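Local coordinates for beta-lactamase (Serratia marcescens, PDB 5X5G), which probably hydrolyses the amide bond of beta-lactam antibiotics to give substituted beta-amino acids, as other class A serine beta-lactamases do, at residues A[115-120]-A[144-149]; A[106-111]-A[193-198]. All blocks are in the same frame, centred on the assembly; numbering follows the deposited sequence.

Interaction 1: A[115-120]-A[144-149]. With OP0 ((2S,5R)-N-(2-aminoethoxy)-1-formyl-5-[(sulfooxy)amino]piperidine-2-carboxamide), chain F.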
loop_
_atom_site.group_PDB
_atom_site.type_symbol
_atom_site.label_atom_id
_atom_site.label_comp_id
_atom_site.label_asym_id
_atom_site.label_seq_id
_atom_site.Cartn_x
_atom_site.Cartn_y
_atom_site.Cartn_z
ATOM N N GLY A 115 1.139 -10.147 4.578
ATOM C CA GLY A 115 1.553 -10.982 5.692
ATOM C C GLY A 115 0.440 -11.255 6.677
ATOM O O GLY A 115 0.212 -12.385 7.088
ATOM N N CYS A 116 -0.316 -10.216 6.998
ATOM C CA CYS A 116 -1.480 -10.336 7.867
ATOM C C CYS A 116 -2.445 -11.446 7.386
ATOM O O CYS A 116 -2.830 -12.357 8.155
ATOM C CB CYS A 116 -2.187 -9.003 7.927
ATOM S SG CYS A 116 -3.708 -9.037 8.890
ATOM N N ASP A 117 -2.848 -11.362 6.115
ATOM C CA ASP A 117 -3.798 -12.328 5.588
ATOM C C ASP A 117 -3.239 -13.715 5.381
ATOM O O ASP A 117 -3.936 -14.698 5.597
ATOM C CB ASP A 117 -4.462 -11.799 4.310
ATOM C CG ASP A 117 -5.460 -10.665 4.599
ATOM O OD1 ASP A 117 -5.569 -10.204 5.770
ATOM O OD2 ASP A 117 -6.015 -10.129 3.610
ATOM N N ILE A 118 -1.951 -13.817 5.064
ATOM C CA ILE A 118 -1.278 -15.112 5.064
ATOM C C ILE A 118 -1.373 -15.805 6.433
ATOM O O ILE A 118 -1.749 -17.004 6.563
ATOM C CB ILE A 118 0.192 -14.966 4.606
ATOM C CG1 ILE A 118 0.260 -14.633 3.125
ATOM C CG2 ILE A 118 0.947 -16.252 4.861
ATOM C CD1 ILE A 118 1.544 -13.955 2.664
ATOM N N LEU A 119 -1.136 -15.020 7.476
ATOM C CA LEU A 119 -1.205 -15.528 8.821
ATOM C C LEU A 119 -2.642 -15.820 9.300
ATOM O O LEU A 119 -2.864 -16.782 10.045
ATOM C CB LEU A 119 -0.512 -14.552 9.749
ATOM C CG LEU A 119 0.995 -14.435 9.555
ATOM C CD1 LEU A 119 1.584 -13.263 10.357
ATOM C CD2 LEU A 119 1.642 -15.758 9.945
ATOM N N PHE A 120 -3.619 -14.991 8.936
ATOM C CA PHE A 120 -5.045 -15.340 9.225
ATOM C C PHE A 120 -5.367 -16.722 8.648
ATOM O O PHE A 120 -5.892 -17.599 9.342
ATOM C CB PHE A 120 -6.043 -14.299 8.669
ATOM C CG PHE A 120 -6.363 -13.171 9.630
ATOM C CD1 PHE A 120 -6.909 -13.447 10.892
ATOM C CD2 PHE A 120 -6.205 -11.859 9.244
ATOM C CE1 PHE A 120 -7.175 -12.430 11.783
ATOM C CE2 PHE A 120 -6.533 -10.827 10.101
ATOM C CZ PHE A 120 -6.979 -11.116 11.393
ATOM N N LYS A 144 -13.295 -9.547 12.850
ATOM C CA LYS A 144 -14.232 -10.093 11.892
ATOM C C LYS A 144 -13.755 -10.129 10.448
ATOM O O LYS A 144 -14.392 -10.766 9.610
ATOM C CB LYS A 144 -15.555 -9.342 11.981
ATOM C CG LYS A 144 -16.228 -9.417 13.328
ATOM C CD LYS A 144 -16.775 -10.809 13.666
ATOM C CE LYS A 144 -17.246 -10.834 15.110
ATOM N NZ LYS A 144 -17.879 -12.125 15.471
ATOM N N ALA A 145 -12.747 -9.350 10.103
ATOM C CA ALA A 145 -12.453 -9.130 8.683
ATOM C C ALA A 145 -10.939 -9.096 8.427
ATOM O O ALA A 145 -10.181 -8.500 9.204
ATOM C CB ALA A 145 -13.093 -7.851 8.167
ATOM N N THR A 146 -10.529 -9.751 7.338
ATOM C CA THR A 146 -9.135 -9.777 6.893
ATOM C C THR A 146 -8.830 -8.443 6.250
ATOM O O THR A 146 -9.732 -7.626 6.000
ATOM C CB THR A 146 -8.873 -10.866 5.824
ATOM O OG1 THR A 146 -9.720 -10.613 4.686
ATOM C CG2 THR A 146 -9.142 -12.260 6.369
ATOM N N GLU A 147 -7.558 -8.201 5.974
ATOM C CA GLU A 147 -7.198 -7.000 5.261
ATOM C C GLU A 147 -7.871 -6.981 3.877
ATOM O O GLU A 147 -8.372 -5.966 3.469
ATOM C CB GLU A 147 -5.672 -6.822 5.134
ATOM C CG GLU A 147 -5.020 -6.380 6.443
ATOM C CD GLU A 147 -5.284 -4.923 6.778
ATOM O OE1 GLU A 147 -5.727 -4.121 5.885
ATOM O OE2 GLU A 147 -5.074 -4.592 7.966
ATOM N N GLU A 148 -7.877 -8.083 3.160
ATOM C CA GLU A 148 -8.540 -8.106 1.873
ATOM C C GLU A 148 -10.033 -7.730 1.974
ATOM O O GLU A 148 -10.568 -7.054 1.108
ATOM C CB GLU A 148 -8.423 -9.497 1.272
ATOM C CG GLU A 148 -9.188 -9.674 -0.032
ATOM C CD GLU A 148 -8.900 -11.015 -0.691
ATOM O OE1 GLU A 148 -8.397 -11.923 0.003
ATOM O OE2 GLU A 148 -9.185 -11.166 -1.896
ATOM N N GLU A 149 -10.712 -8.255 2.979
ATOM C CA GLU A 149 -12.115 -7.919 3.229
ATOM C C GLU A 149 -12.350 -6.452 3.514
ATOM O O GLU A 149 -13.303 -5.854 2.979
ATOM C CB GLU A 149 -12.715 -8.819 4.323
ATOM C CG GLU A 149 -12.806 -10.260 3.886
ATOM C CD GLU A 149 -13.180 -11.237 4.976
ATOM O OE1 GLU A 149 -12.829 -11.047 6.161
ATOM O OE2 GLU A 149 -13.688 -12.318 4.621
HETATM C C1 OP0 F . -2.788 -0.691 8.765
HETATM O O8 OP0 F . -3.468 0.050 9.480
HETATM N N14 OP0 F . -2.693 -0.544 7.527
HETATM C C2 OP0 F . -3.428 0.467 6.789
HETATM C C3 OP0 F . -4.183 -0.205 5.700
HETATM N N15 OP0 F . -4.389 0.520 4.611
HETATM O O9 OP0 F . -4.619 -1.355 5.906
HETATM C C7 OP0 F . -1.681 -1.228 6.784
HETATM C C6 OP0 F . -0.597 -0.216 6.521
HETATM C C5 OP0 F . -1.188 0.894 5.653
HETATM C C4 OP0 F . -2.428 1.516 6.305
HETATM N N16 OP0 F . 0.062 0.217 7.792
HETATM S S17 OP0 F . -0.098 1.645 9.698
HETATM O O10 OP0 F . -0.387 1.387 8.247
HETATM O O13 OP0 F . -0.835 2.716 10.279
HETATM O O12 OP0 F . 1.266 2.068 9.701
HETATM O O11 OP0 F . -0.376 0.270 10.482
HETATM N N21 OP0 F . -8.571 -0.563 3.386
HETATM C C22 OP0 F . -7.638 0.208 4.249
HETATM C C23 OP0 F . -6.456 0.817 3.493
HETATM O O24 OP0 F . -5.251 0.077 3.697
HETATM O O HOH W 1 -6.643 -12.156 2.137
#
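C116 rests its SG against CG of E147, 3.8 Å away. SG lies anti to the backbone N (chi1 176°), which sets the sulfur beside the aliphatic part of E147. D117 follows and carries the polar part of the contact. Its carboxylate meets the first turn of helix 147-151 with both oxygens. OD1 accepts from E147 N at 2.8 Å and OD2 from E148 N at 2.8 Å, each through its syn lone pair. Water 1 donates to OD2 of D117 and to OE1 of E148. Two bonds to successive amides hold the group against rotation. Its negative charge probably also suits the positive end of the helix dipole.

T146 is the N-cap of this helix. It forms a capping box with E149: E149 N gives to T146 OG1 at 3.1 Å, and T146 N gives to E149 OE1. In class A beta-lactamases this region belongs to the omega loop, and E147 is consistent with its general-base glutamate. E147 bends at chi2 (-74°). Its OE1 comes 3.0 Å from O9 of the bound OP0 and is also hydrogen-bonded to H151 NE2.

F120, one turn on, approaches T146 CG2 obliquely with CD2, at 4.1 Å. Its ring also meets that of Y49.

Interaction 2: A[106-111]-A[193-198]. With OP0 ((2S,5R)-N-(2-aminoethoxy)-1-formyl-5-[(sulfooxy)amino]piperidine-2-carboxamide), chain F; SO4 (sulfate ion), chain C.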
loop_
_atom_site.group_PDB
_atom_site.type_symbol
_atom_site.label_atom_id
_atom_site.label_comp_id
_atom_site.label_asym_id
_atom_site.label_seq_id
_atom_site.Cartn_x
_atom_site.Cartn_y
_atom_site.Cartn_z
ATOM N N SER A 106 7.504 -8.726 9.351
ATOM C CA SER A 106 7.025 -7.787 8.327
ATOM C C SER A 106 5.595 -7.372 8.675
ATOM O O SER A 106 5.241 -6.203 8.583
ATOM C CB SER A 106 7.034 -8.435 6.940
ATOM O OG SER A 106 6.704 -7.468 5.945
ATOM N N THR A 107 4.801 -8.333 9.119
ATOM C CA THR A 107 3.400 -8.068 9.488
ATOM C C THR A 107 3.282 -7.088 10.650
ATOM O O THR A 107 2.450 -6.164 10.601
ATOM C CB THR A 107 2.615 -9.376 9.762
ATOM O OG1 THR A 107 2.595 -10.189 8.572
ATOM C CG2 THR A 107 1.174 -9.103 10.095
ATOM N N VAL A 108 4.052 -7.322 11.729
ATOM C CA VAL A 108 3.926 -6.482 12.917
ATOM C C VAL A 108 4.760 -5.196 12.782
ATOM O O VAL A 108 4.213 -4.086 12.959
ATOM C CB VAL A 108 4.335 -7.254 14.197
ATOM C CG1 VAL A 108 4.381 -6.344 15.394
ATOM C CG2 VAL A 108 3.371 -8.386 14.426
ATOM N N SER A 109 6.069 -5.336 12.513
ATOM C CA SER A 109 6.991 -4.174 12.569
ATOM C C SER A 109 6.787 -3.217 11.362
ATOM O O SER A 109 6.963 -2.009 11.507
ATOM C CB SER A 109 8.472 -4.588 12.636
ATOM O OG SER A 109 8.712 -5.393 13.767
ATOM N N HIS A 110 6.485 -3.781 10.204
ATOM C CA HIS A 110 6.261 -3.008 8.978
ATOM C C HIS A 110 4.812 -3.012 8.448
ATOM O O HIS A 110 4.539 -2.413 7.378
ATOM C CB HIS A 110 7.213 -3.476 7.896
ATOM C CG HIS A 110 8.632 -3.104 8.158
ATOM N ND1 HIS A 110 9.442 -3.851 8.990
ATOM C CD2 HIS A 110 9.380 -2.061 7.727
ATOM C CE1 HIS A 110 10.640 -3.290 9.044
ATOM N NE2 HIS A 110 10.621 -2.187 8.306
ATOM N N SER A 111 3.898 -3.517 9.266
ATOM C CA SER A 111 2.445 -3.524 8.989
ATOM C C SER A 111 2.039 -4.155 7.665
ATOM O O SER A 111 1.142 -3.645 6.977
ATOM C CB SER A 111 1.881 -2.090 9.092
ATOM O OG SER A 111 0.597 -2.115 9.668
ATOM N N ILE A 193 9.111 -3.509 19.415
ATOM C CA ILE A 193 10.073 -2.448 19.642
ATOM C C ILE A 193 10.711 -2.054 18.323
ATOM O O ILE A 193 10.998 -0.873 18.090
ATOM C CB ILE A 193 11.172 -2.876 20.640
ATOM C CG1 ILE A 193 10.548 -3.124 22.027
ATOM C CG2 ILE A 193 12.210 -1.781 20.750
ATOM C CD1 ILE A 193 11.505 -3.711 23.064
ATOM N N GLU A 194 10.905 -3.045 17.456
ATOM C CA GLU A 194 11.555 -2.845 16.174
ATOM C C GLU A 194 10.602 -2.225 15.165
ATOM O O GLU A 194 10.975 -1.994 14.041
ATOM C CB GLU A 194 12.049 -4.182 15.623
ATOM C CG GLU A 194 13.367 -4.706 16.196
ATOM C CD GLU A 194 13.545 -6.225 16.035
ATOM O OE1 GLU A 194 12.714 -6.912 15.376
ATOM O OE2 GLU A 194 14.493 -6.761 16.646
ATOM N N THR A 195 9.334 -2.070 15.541
ATOM C CA THR A 195 8.369 -1.391 14.700
ATOM C C THR A 195 8.914 -0.080 14.163
ATOM O O THR A 195 9.516 0.705 14.887
ATOM C CB THR A 195 7.057 -1.198 15.475
ATOM O OG1 THR A 195 6.464 -2.487 15.655
ATOM C CG2 THR A 195 6.101 -0.314 14.723
ATOM N N THR A 196 8.762 0.113 12.864
ATOM C CA THR A 196 9.260 1.333 12.202
ATOM C C THR A 196 8.175 2.331 11.814
ATOM O O THR A 196 8.455 3.513 11.592
ATOM C CB THR A 196 10.072 0.978 10.948
ATOM O OG1 THR A 196 9.271 0.202 10.054
ATOM C CG2 THR A 196 11.298 0.170 11.358
ATOM N N THR A 197 6.931 1.860 11.750
ATOM C CA THR A 197 5.803 2.716 11.394
ATOM C C THR A 197 5.485 3.689 12.523
ATOM O O THR A 197 5.973 3.553 13.644
ATOM C CB THR A 197 4.540 1.901 11.069
ATOM O OG1 THR A 197 4.205 1.090 12.199
ATOM C CG2 THR A 197 4.749 1.031 9.852
ATOM N N GLY A 198 4.768 4.748 12.154
ATOM C CA GLY A 198 4.320 5.781 13.057
ATOM C C GLY A 198 5.274 6.336 14.063
ATOM O O GLY A 198 4.965 6.398 15.244
HETATM C C1 OP0 F . -2.788 -0.691 8.765
HETATM O O8 OP0 F . -3.468 0.050 9.480
HETATM N N14 OP0 F . -2.693 -0.544 7.527
HETATM C C2 OP0 F . -3.428 0.467 6.789
HETATM C C3 OP0 F . -4.183 -0.205 5.700
HETATM N N15 OP0 F . -4.389 0.520 4.611
HETATM O O9 OP0 F . -4.619 -1.355 5.906
HETATM C C7 OP0 F . -1.681 -1.228 6.784
HETATM C C6 OP0 F . -0.597 -0.216 6.521
HETATM C C5 OP0 F . -1.188 0.894 5.653
HETATM C C4 OP0 F . -2.428 1.516 6.305
HETATM N N16 OP0 F . 0.062 0.217 7.792
HETATM S S17 OP0 F . -0.098 1.645 9.698
HETATM O O10 OP0 F . -0.387 1.387 8.247
HETATM O O13 OP0 F . -0.835 2.716 10.279
HETATM O O12 OP0 F . 1.266 2.068 9.701
HETATM O O11 OP0 F . -0.376 0.270 10.482
HETATM N N21 OP0 F . -8.571 -0.563 3.386
HETATM C C22 OP0 F . -7.638 0.208 4.249
HETATM C C23 OP0 F . -6.456 0.817 3.493
HETATM O O24 OP0 F . -5.251 0.077 3.697
HETATM S S SO4 C . 3.226 6.987 9.856
HETATM O O1 SO4 C . 2.704 7.308 11.204
HETATM O O2 SO4 C . 3.457 5.511 9.749
HETATM O O3 SO4 C . 2.242 7.516 8.868
HETATM O O4 SO4 C . 4.514 7.701 9.633
HETATM O O HOH W 2 3.482 -1.254 13.045
HETATM O O HOH W 3 11.046 -6.922 13.252
HETATM O O HOH W 4 10.996 0.845 7.901
#
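H110 and T196 meet with the threonine hydroxyl over one face of the imidazole. T196 OG1 stands 3.1 Å above the ring plane, offset toward the rim, and its nearest ring atom is H110 CD2 at 3.2 Å. A chi1 of 57° sets this hydroxyl between the backbone N and the carbonyl carbon of T196, on the side facing the ring. Water 4 joins the same two side chains: it is bonded to T196 OG1 and takes a weak hydrogen bond from H110 NE2. Residues of the second subunit pack here, D89 against H110 and P92 against T196.

Next to this pair the backbones are tied directly. T196 N donates to S109 O at 3.1 Å, nearly straight. The same oxygen receives a CA-H...O contact from T195. S109 lays its CB over T195 CA, 3.8 Å away, while its OG turns off to T191 O. Water 3 donates to both S109 OG and E194 OE1. T195 OG1 sits 3.6 Å from S109 CA but bonds to H214 O and M192 O.

Closer to the ligand, T197 CG2 lies 4.3 Å from S111 CB. T197 OG1 bonds to T216 OG1, and water 2 links it to V108 O. S111 OG donates to O11 of OP0 at 2.7 Å and is also bonded to K215. G198 N donates to a sulfate ion, probably from the crystallisation liquor, that K76 and K88 of the second subunit also bind. S111 fits the serine of the SDN motif, and K215 with T216 fits the KTG motif beside it, so the contact borders the part of a class A active site that takes the substrate carboxylate, probably occupied here by the OP0 sulfate.

Both contacts are mostly buried, and both reach OP0 from different ends. E147 of interaction 1 lies near its carboxamide O9, while S111 of interaction 2 hydrogen-bonds to its sulfate group. They adjoin through successive helices: T107 of helix 100-109 packs on G115, C116 and L119 of helix 113-123. Interaction 1 relies on a charged side chain that grips two backbone amides at a helix start. Interaction 2 joins a helix end to a loop, with one direct backbone bond, neutral hydroxyls and three bridging waters. It lies nearer the chain centre, yet its H110 and T196 flank reaches the second subunit. No other protein chain touches interaction 1.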